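Local coordinates for protein cellulase (Uncultured bacterium, PDB 6XSO) that probably hydrolyses internal beta-1,4 linkages of cellulose and related plant polysaccharides, as a broad-specificity GH5_4 endoglucanase, at residues D108-V111 against Y116-I119; H122-A127 against K133-A138; D288-L293 against A337-L342. One frame throughout, in Å; residues are numbered along the deposited sequence.

Interaction 1: D108-V111 against Y116-I119; sequences DYVV and YCII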
ATOM      1  N   ASP A 108     -10.090   9.757  -9.331  1.00 24.48           N
ATOM      2  CA  ASP A 108     -10.565  11.114  -9.534  1.00 23.08           C
ATOM      3  C   ASP A 108     -11.230  11.651  -8.275  1.00 25.19           C
ATOM      4  O   ASP A 108     -11.047  12.823  -7.921  1.00 24.68           O
ATOM      5  CB  ASP A 108     -11.546  11.153 -10.711  1.00 24.60           C
ATOM      6  CG  ASP A 108     -10.855  11.019 -12.058  1.00 25.47           C
ATOM      7  OD1 ASP A 108      -9.626  11.251 -12.141  1.00 27.31           O
ATOM      8  OD2 ASP A 108     -11.546  10.681 -13.059  1.00 32.44           O
ATOM      9  N   TYR A 109     -12.001  10.809  -7.579  1.00 22.68           N
ATOM     10  CA  TYR A 109     -12.664  11.274  -6.366  1.00 22.09           C
ATOM     11  C   TYR A 109     -11.635  11.744  -5.345  1.00 23.14           C
ATOM     12  O   TYR A 109     -11.879  12.692  -4.582  1.00 24.45           O
ATOM     13  CB  TYR A 109     -13.448  10.138  -5.707  1.00 24.74           C
ATOM     14  CG  TYR A 109     -14.599   9.521  -6.461  1.00 24.20           C
ATOM     15  CD1 TYR A 109     -15.201  10.151  -7.540  1.00 25.34           C
ATOM     16  CD2 TYR A 109     -15.110   8.302  -6.047  1.00 27.62           C
ATOM     17  CE1 TYR A 109     -16.271   9.555  -8.206  1.00 28.51           C
ATOM     18  CE2 TYR A 109     -16.173   7.708  -6.691  1.00 26.08           C
ATOM     19  CZ  TYR A 109     -16.734   8.322  -7.781  1.00 26.49           C
ATOM     20  OH  TYR A 109     -17.796   7.722  -8.443  1.00 29.50           O
ATOM     21  N   VAL A 110     -10.500  11.045  -5.274  1.00 22.20           N
ATOM     22  CA  VAL A 110      -9.474  11.366  -4.291  1.00 20.58           C
ATOM     23  C   VAL A 110      -8.739  12.642  -4.671  1.00 23.21           C
ATOM     24  O   VAL A 110      -8.604  13.574  -3.865  1.00 23.15           O
ATOM     25  CB  VAL A 110      -8.495  10.188  -4.144  1.00 18.93           C
ATOM     26  CG1 VAL A 110      -7.336  10.590  -3.264  1.00 21.53           C
ATOM     27  CG2 VAL A 110      -9.199   8.945  -3.606  1.00 22.03           C
ATOM     28  N   VAL A 111      -8.252  12.714  -5.910  1.00 22.82           N
ATOM     29  CA  VAL A 111      -7.443  13.861  -6.295  1.00 23.34           C
ATOM     30  C   VAL A 111      -8.292  15.118  -6.432  1.00 24.51           C
ATOM     31  O   VAL A 111      -7.750  16.233  -6.392  1.00 26.32           O
ATOM     32  CB  VAL A 111      -6.577  13.561  -7.537  1.00 23.90           C
ATOM     33  CG1 VAL A 111      -5.630  12.387  -7.267  1.00 24.69           C
ATOM     34  CG2 VAL A 111      -7.432  13.310  -8.741  1.00 25.52           C
ATOM     35  N   TYR A 116      -3.204  13.126  -2.126  1.00 19.91           N
ATOM     36  CA  TYR A 116      -2.458  12.108  -2.856  1.00 19.03           C
ATOM     37  C   TYR A 116      -3.281  10.827  -2.967  1.00 20.60           C
ATOM     38  O   TYR A 116      -4.110  10.511  -2.114  1.00 20.29           O
ATOM     39  CB  TYR A 116      -1.149  11.778  -2.131  1.00 21.00           C
ATOM     40  CG  TYR A 116      -0.144  12.885  -2.165  1.00 20.65           C
ATOM     41  CD1 TYR A 116      -0.208  13.934  -1.268  1.00 20.90           C
ATOM     42  CD2 TYR A 116       0.858  12.896  -3.114  1.00 21.90           C
ATOM     43  CE1 TYR A 116       0.710  14.968  -1.305  1.00 24.04           C
ATOM     44  CE2 TYR A 116       1.772  13.907  -3.163  1.00 22.55           C
ATOM     45  CZ  TYR A 116       1.700  14.939  -2.247  1.00 22.99           C
ATOM     46  OH  TYR A 116       2.613  15.953  -2.298  1.00 23.70           O
ATOM     47  N   CYS A 117      -3.027  10.064  -4.031  1.00 21.39           N
ATOM     48  CA  CYS A 117      -3.692   8.788  -4.254  1.00 20.55           C
ATOM     49  C   CYS A 117      -2.655   7.748  -4.662  1.00 18.71           C
ATOM     50  O   CYS A 117      -1.899   7.965  -5.610  1.00 21.07           O
ATOM     51  CB  CYS A 117      -4.748   8.899  -5.357  1.00 21.12           C
ATOM     52  SG  CYS A 117      -5.763   7.406  -5.504  1.00 23.06           S
ATOM     53  N   ILE A 118      -2.599   6.634  -3.934  1.00 17.75           N
ATOM     54  CA  ILE A 118      -1.769   5.487  -4.310  1.00 18.79           C
ATOM     55  C   ILE A 118      -2.688   4.398  -4.855  1.00 19.88           C
ATOM     56  O   ILE A 118      -3.645   4.002  -4.184  1.00 21.18           O
ATOM     57  CB  ILE A 118      -0.994   4.957  -3.090  1.00 19.78           C
ATOM     58  CG1 ILE A 118      -0.008   5.979  -2.527  1.00 21.29           C
ATOM     59  CG2 ILE A 118      -0.257   3.653  -3.458  1.00 21.58           C
ATOM     60  CD1 ILE A 118       0.529   5.577  -1.119  1.00 21.26           C
ATOM     61  N   ILE A 119      -2.372   3.873  -6.049  1.00 21.57           N
ATOM     62  CA  ILE A 119      -3.038   2.678  -6.564  1.00 20.29           C
ATOM     63  C   ILE A 119      -2.002   1.563  -6.663  1.00 20.10           C
ATOM     64  O   ILE A 119      -0.826   1.820  -6.941  1.00 21.26           O
ATOM     65  CB  ILE A 119      -3.745   2.856  -7.916  1.00 24.87           C
ATOM     66  CG1 ILE A 119      -2.784   3.412  -8.957  1.00 24.52           C
ATOM     67  CG2 ILE A 119      -4.983   3.754  -7.739  1.00 27.20           C
ATOM     68  CD1 ILE A 119      -3.401   3.443 -10.370  1.00 29.36           C
TER

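Interaction 2: H122-A127 against K133-A138; sequences HHDTGA and KSWIKA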
ATOM      1  N   HIS A 122      -3.007  -5.644  -5.564  1.00 21.89           N
ATOM      2  CA  HIS A 122      -3.252  -5.986  -4.163  1.00 19.01           C
ATOM      3  C   HIS A 122      -3.387  -7.475  -3.999  1.00 20.61           C
ATOM      4  O   HIS A 122      -2.389  -8.173  -3.755  1.00 19.27           O
ATOM      5  CB  HIS A 122      -4.420  -5.142  -3.628  1.00 20.15           C
ATOM      6  CG  HIS A 122      -4.457  -5.061  -2.140  1.00 17.56           C
ATOM      7  ND1 HIS A 122      -3.672  -4.176  -1.434  1.00 17.99           N
ATOM      8  CD2 HIS A 122      -5.127  -5.787  -1.213  1.00 19.93           C
ATOM      9  CE1 HIS A 122      -3.889  -4.320  -0.142  1.00 20.28           C
ATOM     10  NE2 HIS A 122      -4.789  -5.273   0.023  1.00 20.87           N
ATOM     11  N   HIS A 123      -4.603  -8.057  -4.048  1.00 21.25           N
ATOM     12  CA  HIS A 123      -4.762  -9.486  -3.775  1.00 21.28           C
ATOM     13  C   HIS A 123      -4.446 -10.366  -4.965  1.00 21.07           C
ATOM     14  O   HIS A 123      -4.766 -11.558  -4.965  1.00 23.70           O
ATOM     15  CB  HIS A 123      -6.136  -9.802  -3.195  1.00 22.62           C
ATOM     16  CG  HIS A 123      -6.322  -9.273  -1.815  1.00 19.49           C
ATOM     17  ND1 HIS A 123      -5.383  -9.445  -0.818  1.00 22.40           N
ATOM     18  CD2 HIS A 123      -7.338  -8.573  -1.262  1.00 21.88           C
ATOM     19  CE1 HIS A 123      -5.817  -8.874   0.292  1.00 22.43           C
ATOM     20  NE2 HIS A 123      -7.008  -8.349   0.055  1.00 22.52           N
ATOM     21  N   ASP A 124      -3.793  -9.780  -5.964  1.00 20.21           N
ATOM     22  CA  ASP A 124      -2.975 -10.570  -6.884  1.00 21.85           C
ATOM     23  C   ASP A 124      -1.784 -11.197  -6.186  1.00 20.73           C
ATOM     24  O   ASP A 124      -1.223 -12.171  -6.716  1.00 21.77           O
ATOM     25  CB  ASP A 124      -2.563  -9.618  -7.997  1.00 21.69           C
ATOM     26  CG  ASP A 124      -3.776  -8.971  -8.672  1.00 21.21           C
ATOM     27  OD1 ASP A 124      -4.409  -9.660  -9.507  1.00 23.31           O
ATOM     28  OD2 ASP A 124      -4.104  -7.805  -8.322  1.00 22.13           O
ATOM     29  N   THR A 125      -1.405 -10.666  -5.022  1.00 20.41           N
ATOM     30  CA  THR A 125      -0.457 -11.255  -4.090  1.00 19.35           C
ATOM     31  C   THR A 125      -1.206 -11.784  -2.872  1.00 22.78           C
ATOM     32  O   THR A 125      -2.376 -11.455  -2.631  1.00 22.63           O
ATOM     33  CB  THR A 125       0.561 -10.226  -3.577  1.00 19.51           C
ATOM     34  OG1 THR A 125      -0.104  -9.265  -2.737  1.00 19.75           O
ATOM     35  CG2 THR A 125       1.289  -9.515  -4.694  1.00 22.42           C
ATOM     36  N   GLY A 126      -0.498 -12.585  -2.075  1.00 21.21           N
ATOM     37  CA  GLY A 126      -0.921 -12.905  -0.729  1.00 21.55           C
ATOM     38  C   GLY A 126      -0.995 -14.388  -0.446  1.00 21.89           C
ATOM     39  O   GLY A 126      -0.571 -15.238  -1.238  1.00 23.79           O
ATOM     40  N   ALA A 127      -1.518 -14.705   0.734  1.00 23.01           N
ATOM     41  CA  ALA A 127      -1.556 -16.079   1.206  1.00 23.86           C
ATOM     42  C   ALA A 127      -2.675 -16.873   0.541  1.00 25.71           C
ATOM     43  O   ALA A 127      -3.844 -16.461   0.550  1.00 27.93           O
ATOM     44  CB  ALA A 127      -1.751 -16.081   2.724  1.00 26.88           C
ATOM     45  N   LYS A 133      -5.741 -18.691  -4.788  1.00 37.33           N
ATOM     46  CA  LYS A 133      -4.302 -18.910  -4.917  1.00 36.33           C
ATOM     47  C   LYS A 133      -3.733 -17.687  -5.623  1.00 30.74           C
ATOM     48  O   LYS A 133      -4.051 -17.441  -6.791  1.00 35.95           O
ATOM     49  CB  LYS A 133      -3.958 -20.177  -5.701  1.00 38.14           C
ATOM     50  CG  LYS A 133      -2.534 -20.634  -5.364  1.00 45.99           C
ATOM     51  CD  LYS A 133      -2.016 -21.812  -6.182  1.00 46.59           C
ATOM     52  CE  LYS A 133      -0.837 -22.459  -5.460  1.00 68.57           C
ATOM     53  NZ  LYS A 133       0.023 -23.301  -6.337  1.00 71.97           N
ATOM     54  N   SER A 134      -2.909 -16.911  -4.924  1.00 26.07           N
ATOM     55  CA  SER A 134      -2.385 -15.687  -5.513  1.00 22.67           C
ATOM     56  C   SER A 134      -1.453 -16.025  -6.672  1.00 24.23           C
ATOM     57  O   SER A 134      -0.709 -17.010  -6.626  1.00 25.96           O
ATOM     58  CB  SER A 134      -1.619 -14.889  -4.465  1.00 24.33           C
ATOM     59  OG  SER A 134      -0.581 -15.668  -3.903  1.00 24.10           O
ATOM     60  N   TRP A 135      -1.491 -15.201  -7.720  1.00 24.28           N
ATOM     61  CA  TRP A 135      -0.697 -15.492  -8.907  1.00 23.75           C
ATOM     62  C   TRP A 135       0.681 -14.844  -8.891  1.00 23.03           C
ATOM     63  O   TRP A 135       1.578 -15.334  -9.590  1.00 24.61           O
ATOM     64  CB  TRP A 135      -1.453 -15.163 -10.200  1.00 26.77           C
ATOM     65  CG  TRP A 135      -1.741 -13.735 -10.502  1.00 25.04           C
ATOM     66  CD1 TRP A 135      -2.784 -12.997 -10.040  1.00 23.98           C
ATOM     67  CD2 TRP A 135      -1.004 -12.874 -11.385  1.00 23.20           C
ATOM     68  NE1 TRP A 135      -2.736 -11.717 -10.552  1.00 25.09           N
ATOM     69  CE2 TRP A 135      -1.661 -11.633 -11.401  1.00 22.99           C
ATOM     70  CE3 TRP A 135       0.148 -13.036 -12.163  1.00 26.76           C
ATOM     71  CZ2 TRP A 135      -1.201 -10.555 -12.155  1.00 24.85           C
ATOM     72  CZ3 TRP A 135       0.602 -11.964 -12.909  1.00 25.73           C
ATOM     73  CH2 TRP A 135      -0.080 -10.743 -12.906  1.00 28.13           C
ATOM     74  N   ILE A 136       0.869 -13.775  -8.118  1.00 22.82           N
ATOM     75  CA  ILE A 136       2.161 -13.113  -7.987  1.00 21.01           C
ATOM     76  C   ILE A 136       2.789 -13.639  -6.699  1.00 21.54           C
ATOM     77  O   ILE A 136       2.292 -13.357  -5.606  1.00 23.13           O
ATOM     78  CB  ILE A 136       2.034 -11.586  -7.961  1.00 22.77           C
ATOM     79  CG1 ILE A 136       1.329 -11.093  -9.223  1.00 22.99           C
ATOM     80  CG2 ILE A 136       3.412 -10.945  -7.808  1.00 24.15           C
ATOM     81  CD1 ILE A 136       1.012  -9.612  -9.190  1.00 24.13           C
ATOM     82  N   LYS A 137       3.863 -14.410  -6.816  1.00 22.60           N
ATOM     83  CA  LYS A 137       4.521 -14.989  -5.651  1.00 21.42           C
ATOM     84  C   LYS A 137       6.007 -14.662  -5.639  1.00 23.60           C
ATOM     85  O   LYS A 137       6.651 -14.562  -6.690  1.00 22.84           O
ATOM     86  CB  LYS A 137       4.356 -16.509  -5.612  1.00 23.33           C
ATOM     87  CG  LYS A 137       2.906 -16.969  -5.602  1.00 22.78           C
ATOM     88  CD  LYS A 137       2.819 -18.427  -5.194  1.00 24.12           C
ATOM     89  CE  LYS A 137       1.408 -18.953  -5.109  1.00 26.24           C
ATOM     90  NZ  LYS A 137       0.593 -18.209  -4.118  1.00 25.42           N
ATOM     91  N   ALA A 138       6.546 -14.530  -4.423  1.00 19.81           N
ATOM     92  CA  ALA A 138       7.975 -14.298  -4.210  1.00 19.57           C
ATOM     93  C   ALA A 138       8.684 -15.637  -4.337  1.00 23.72           C
ATOM     94  O   ALA A 138       9.054 -16.291  -3.357  1.00 22.32           O
ATOM     95  CB  ALA A 138       8.217 -13.643  -2.855  1.00 20.50           C
TER
HETATM   96  O   HOH W   1      -4.283 -13.655  -7.109  1.00 26.93           O
HETATM   97  O   HOH W   2       2.067 -13.910  -2.834  1.00 20.72           O

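Interaction 3: D288-L293 against A337-L342; sequences DLMNGL and AQAKAL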
ATOM      1  N   ASP A 288      11.850   0.906  17.793  1.00 23.20           N
ATOM      2  CA  ASP A 288      12.636  -0.143  17.143  1.00 25.35           C
ATOM      3  C   ASP A 288      12.198  -0.329  15.698  1.00 24.21           C
ATOM      4  O   ASP A 288      13.042  -0.459  14.802  1.00 24.30           O
ATOM      5  CB  ASP A 288      12.479  -1.449  17.924  1.00 24.98           C
ATOM      6  CG  ASP A 288      13.085  -2.644  17.195  1.00 36.81           C
ATOM      7  OD1 ASP A 288      14.327  -2.707  17.128  1.00 42.32           O
ATOM      8  OD2 ASP A 288      12.326  -3.510  16.693  1.00 38.27           O
ATOM      9  N   LEU A 289      10.885  -0.347  15.458  1.00 21.23           N
ATOM     10  CA  LEU A 289      10.365  -0.420  14.097  1.00 20.53           C
ATOM     11  C   LEU A 289      10.912   0.719  13.249  1.00 22.28           C
ATOM     12  O   LEU A 289      11.438   0.500  12.149  1.00 21.53           O
ATOM     13  CB  LEU A 289       8.833  -0.374  14.131  1.00 20.50           C
ATOM     14  CG  LEU A 289       8.096  -0.014  12.836  1.00 24.15           C
ATOM     15  CD1 LEU A 289       8.249  -1.128  11.821  1.00 29.46           C
ATOM     16  CD2 LEU A 289       6.619   0.243  13.059  1.00 28.58           C
ATOM     17  N   MET A 290      10.801   1.948  13.747  1.00 21.38           N
ATOM     18  CA  MET A 290      11.245   3.086  12.961  1.00 21.34           C
ATOM     19  C   MET A 290      12.753   3.052  12.752  1.00 23.16           C
ATOM     20  O   MET A 290      13.235   3.443  11.680  1.00 21.90           O
ATOM     21  CB  MET A 290      10.828   4.389  13.645  1.00 19.15           C
ATOM     22  CG  MET A 290       9.326   4.557  13.833  1.00 20.91           C
ATOM     23  SD  MET A 290       8.425   4.629  12.280  1.00 21.87           S
ATOM     24  CE  MET A 290       6.720   4.515  12.848  1.00 20.31           C
ATOM     25  N   ASN A 291      13.509   2.578  13.754  0.52 23.37           N
ATOM     26  CA  ASN A 291      14.965   2.522  13.631  0.52 23.75           C
ATOM     27  C   ASN A 291      15.387   1.643  12.456  0.52 24.14           C
ATOM     28  O   ASN A 291      16.310   1.993  11.711  0.52 23.38           O
ATOM     29  CB  ASN A 291      15.606   2.019  14.936  0.52 23.90           C
ATOM     30  CG  ASN A 291      15.704   3.098  16.030  0.52 23.51           C
ATOM     31  OD1 ASN A 291      15.602   4.304  15.772  0.52 30.54           O
ATOM     32  ND2 ASN A 291      15.914   2.648  17.267  0.52 28.72           N
ATOM     33  N   GLY A 292      14.724   0.497  12.269  1.00 22.82           N
ATOM     34  CA  GLY A 292      15.075  -0.374  11.157  1.00 21.66           C
ATOM     35  C   GLY A 292      14.788   0.264   9.815  1.00 20.13           C
ATOM     36  O   GLY A 292      15.589   0.161   8.882  1.00 22.01           O
ATOM     37  N   LEU A 293      13.648   0.940   9.712  1.00 20.02           N
ATOM     38  CA  LEU A 293      13.312   1.650   8.484  1.00 19.79           C
ATOM     39  C   LEU A 293      14.313   2.763   8.218  1.00 21.53           C
ATOM     40  O   LEU A 293      14.684   3.008   7.060  1.00 22.36           O
ATOM     41  CB  LEU A 293      11.888   2.195   8.557  1.00 21.39           C
ATOM     42  CG  LEU A 293      10.806   1.135   8.826  1.00 20.59           C
ATOM     43  CD1 LEU A 293       9.427   1.759   8.927  1.00 21.65           C
ATOM     44  CD2 LEU A 293      10.818   0.046   7.742  1.00 20.66           C
ATOM     45  N   ALA A 337       3.591  10.338  15.501  1.00 20.27           N
ATOM     46  CA  ALA A 337       4.646  11.296  15.809  1.00 20.20           C
ATOM     47  C   ALA A 337       6.020  10.749  15.442  1.00 19.07           C
ATOM     48  O   ALA A 337       6.850  11.470  14.866  1.00 21.09           O
ATOM     49  CB  ALA A 337       4.623  11.659  17.291  1.00 21.65           C
ATOM     50  N   GLN A 338       6.302   9.497  15.809  1.00 20.70           N
ATOM     51  CA  GLN A 338       7.625   8.957  15.499  1.00 19.65           C
ATOM     52  C   GLN A 338       7.823   8.862  13.989  1.00 20.56           C
ATOM     53  O   GLN A 338       8.909   9.162  13.475  1.00 21.11           O
ATOM     54  CB  GLN A 338       7.850   7.604  16.186  1.00 20.81           C
ATOM     55  CG  GLN A 338       7.973   7.656  17.703  1.00 21.48           C
ATOM     56  CD  GLN A 338       8.731   6.456  18.252  1.00 27.49           C
ATOM     57  OE1 GLN A 338       9.809   6.114  17.769  1.00 25.91           O
ATOM     58  NE2 GLN A 338       8.161   5.806  19.258  1.00 22.46           N
ATOM     59  N   ALA A 339       6.778   8.467  13.261  1.00 18.66           N
ATOM     60  CA  ALA A 339       6.851   8.431  11.802  1.00 18.03           C
ATOM     61  C   ALA A 339       7.085   9.823  11.234  1.00 20.19           C
ATOM     62  O   ALA A 339       7.948  10.012  10.367  1.00 20.49           O
ATOM     63  CB  ALA A 339       5.562   7.813  11.249  1.00 18.54           C
ATOM     64  N   LYS A 340       6.368  10.825  11.753  1.00 20.82           N
ATOM     65  CA  LYS A 340       6.492  12.181  11.226  1.00 19.93           C
ATOM     66  C   LYS A 340       7.906  12.722  11.399  1.00 20.46           C
ATOM     67  O   LYS A 340       8.431  13.405  10.508  1.00 22.21           O
ATOM     68  CB  LYS A 340       5.468  13.097  11.908  1.00 21.54           C
ATOM     69  CG  LYS A 340       5.416  14.550  11.386  1.00 21.67           C
ATOM     70  CD  LYS A 340       4.443  15.405  12.182  1.00 23.74           C
ATOM     71  CE  LYS A 340       4.294  16.795  11.541  1.00 27.57           C
ATOM     72  NZ  LYS A 340       3.466  17.726  12.370  1.00 28.82           N
ATOM     73  N   ALA A 341       8.533  12.433  12.543  1.00 20.12           N
ATOM     74  CA  ALA A 341       9.880  12.928  12.796  1.00 21.71           C
ATOM     75  C   ALA A 341      10.886  12.388  11.786  1.00 24.27           C
ATOM     76  O   ALA A 341      11.898  13.045  11.519  1.00 26.08           O
ATOM     77  CB  ALA A 341      10.300  12.589  14.224  1.00 20.74           C
ATOM     78  N   LEU A 342      10.635  11.200  11.232  1.00 21.26           N
ATOM     79  CA  LEU A 342      11.493  10.600  10.216  1.00 20.63           C
ATOM     80  C   LEU A 342      11.046  10.893   8.794  1.00 21.26           C
ATOM     81  O   LEU A 342      11.700  10.435   7.846  1.00 26.39           O
ATOM     82  CB  LEU A 342      11.551   9.089  10.413  1.00 23.68           C
ATOM     83  CG  LEU A 342      12.545   8.692  11.496  1.00 26.74           C
ATOM     84  CD1 LEU A 342      12.332   7.243  11.865  1.00 31.09           C
ATOM     85  CD2 LEU A 342      13.990   8.902  11.025  1.00 28.76           C
TER

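Interaction 1: D108-V111 against Y116-I119
Val110 and Cys117 meet where the end of helix 97-111 lies against the start of strand 116-119. One methyl of Val110, CG1, does most of the touching. Val110 CG1 lies 3.7 Å from Cys117 CB. The backbone oxygen Tyr116 O is 3.4 Å from Val110 CG1. This branch stands anti to the backbone N (chi1 173°), which places it over the junction of Tyr116 and Cys117. Cys117 SG passes the beta carbon of the same valine, at 4.1 Å from Val110 CB. Val111 adds a second, looser touch, with Val111 CG1 4.1 Å from Cys117 CB. The beta carbon of the cysteine therefore receives one methyl from each of two consecutive valines. The contact is apolar and mostly buried.

Further out, Val110 also packs on Ile79 and Phe68, and Val111 on Val168. The CB of Tyr116 points away from the helix. The tyrosine hydroxyl is hydrogen-bonded to Glu20, and the ring makes a cation-pi contact with Lys167. Backbone bonds to Ile79 and Leu169 hold strand 116-119 between strands 78-81 and 168-171. Strand 78-81, helix 97-111 and strand 116-119 form a beta-alpha-beta unit of the (beta/alpha)8 TIM barrel, the fold of glycoside hydrolase family 5.

Interaction 2: H122-A127 against K133-A138
Asp124 lies alongside Trp135, and its backbone oxygen sits over one face of the indole. Both belong to the long loop between strand 116-119 and helix 140-161 of the TIM barrel. The carboxylate stands almost upright to the ring plane, at 83°. Asp124 OD1 accepts a hydrogen bond from Trp135 NE1 on its anti side at 2.8 Å, close to the plane of the indole. Asp124 OD2 accepts one from Trp85 N. Both carboxylate oxygens are thus held.

Asp124 O takes a nearly straight bond from Ile136 N at 3.0 Å and a weak one from Trp135 N. Ile136 lays CG1 over the indole ring, 3.5 Å above its plane. Its CB also meets the methyl Thr125 CG2. A type I turn from His122 to Thr125 shapes segment 122-127. His122 O accepts hydrogen bonds from the backbone N and the hydroxyl of Thr125.

Lys137 NZ bonds to Ser134 O and OG and forms a salt bridge with Asp128. Water 1 joins His123 O to Trp135 N, and water 2 joins Gly126 N to Ile136 O. The serine hydroxyl stands between its own backbone N and carbonyl carbon (chi1 57°), from where Ser134 OG donates to Gly126 O at 2.7 Å.

Interaction 3: D288-L293 against A337-L342
Met290 reaches from helix 279-298 across to the end of helix 325-341, and its side chain makes nearly the whole contact. Successive atoms of the chain meet different residues. The beta carbon meets Leu342, with Leu342 CD1 3.7 Å from Met290 CB. Next along the chain, Met290 CG passes Gln338 CB at 4.1 Å. The sulfur follows, with Met290 SD 4.1 Å from Ala339 CA. The terminal methyl lies innermost, beside the facing helix, with Met290 CE 3.8 Å from Ala339 CB.

The torsions set this path: CG stands anti to the carbonyl carbon (chi1 -60°), and the chain bends at chi2 (-63°). Beyond the bend the chain is extended (chi3 170°), which carries CE to Ala339. Met290 CE also lies 4.0 Å from Ala339 N, so the methyl rests on the helix backbone as well.

Gln338 and Met290 slant across each other, touching through their aliphatic parts. The amide of Gln338 lies further on, where NE2 bonds to Asp334 of its own helix and to Arg283 O of the facing one. This end of the glutamine therefore ties the two helices by a polar bond, beside the apolar touch of its CB. Leu342 CD1 also lies 3.9 Å from Met290 O, and the leucine side chain touches Asn294.

The inner side of the contact is closed by the barrel. Met290 also packs on Phe335, on Ile306 of strand 304-309 and on Ile344, just before strand 345-349. Gln338 and Leu342 are only partly exposed, while Met290 and Ala339 are buried. This is side-by-side packing of neighbouring outer helices in the (beta/alpha)8 barrel, with strand 304-309 between them in the chain.

All three contacts belong to one TIM barrel, but they hold different elements. Interaction 1 sets a helix on a strand within one beta-alpha-beta unit. Interaction 3 sets two outer helices side by side. Both are apolar, the first mostly buried and the second only partly so. Interaction 2 joins two parts of one loop instead. It is buried, yet held largely by hydrogen bonds and two bridging waters, and neither segment is a regular helix or strand. Interactions 1 and 2 follow closely along the chain, with centres about 24 Å apart. Interactions 2 and 3 lie on opposite sides of the chain's centre, their nearest atoms about 17 Å apart.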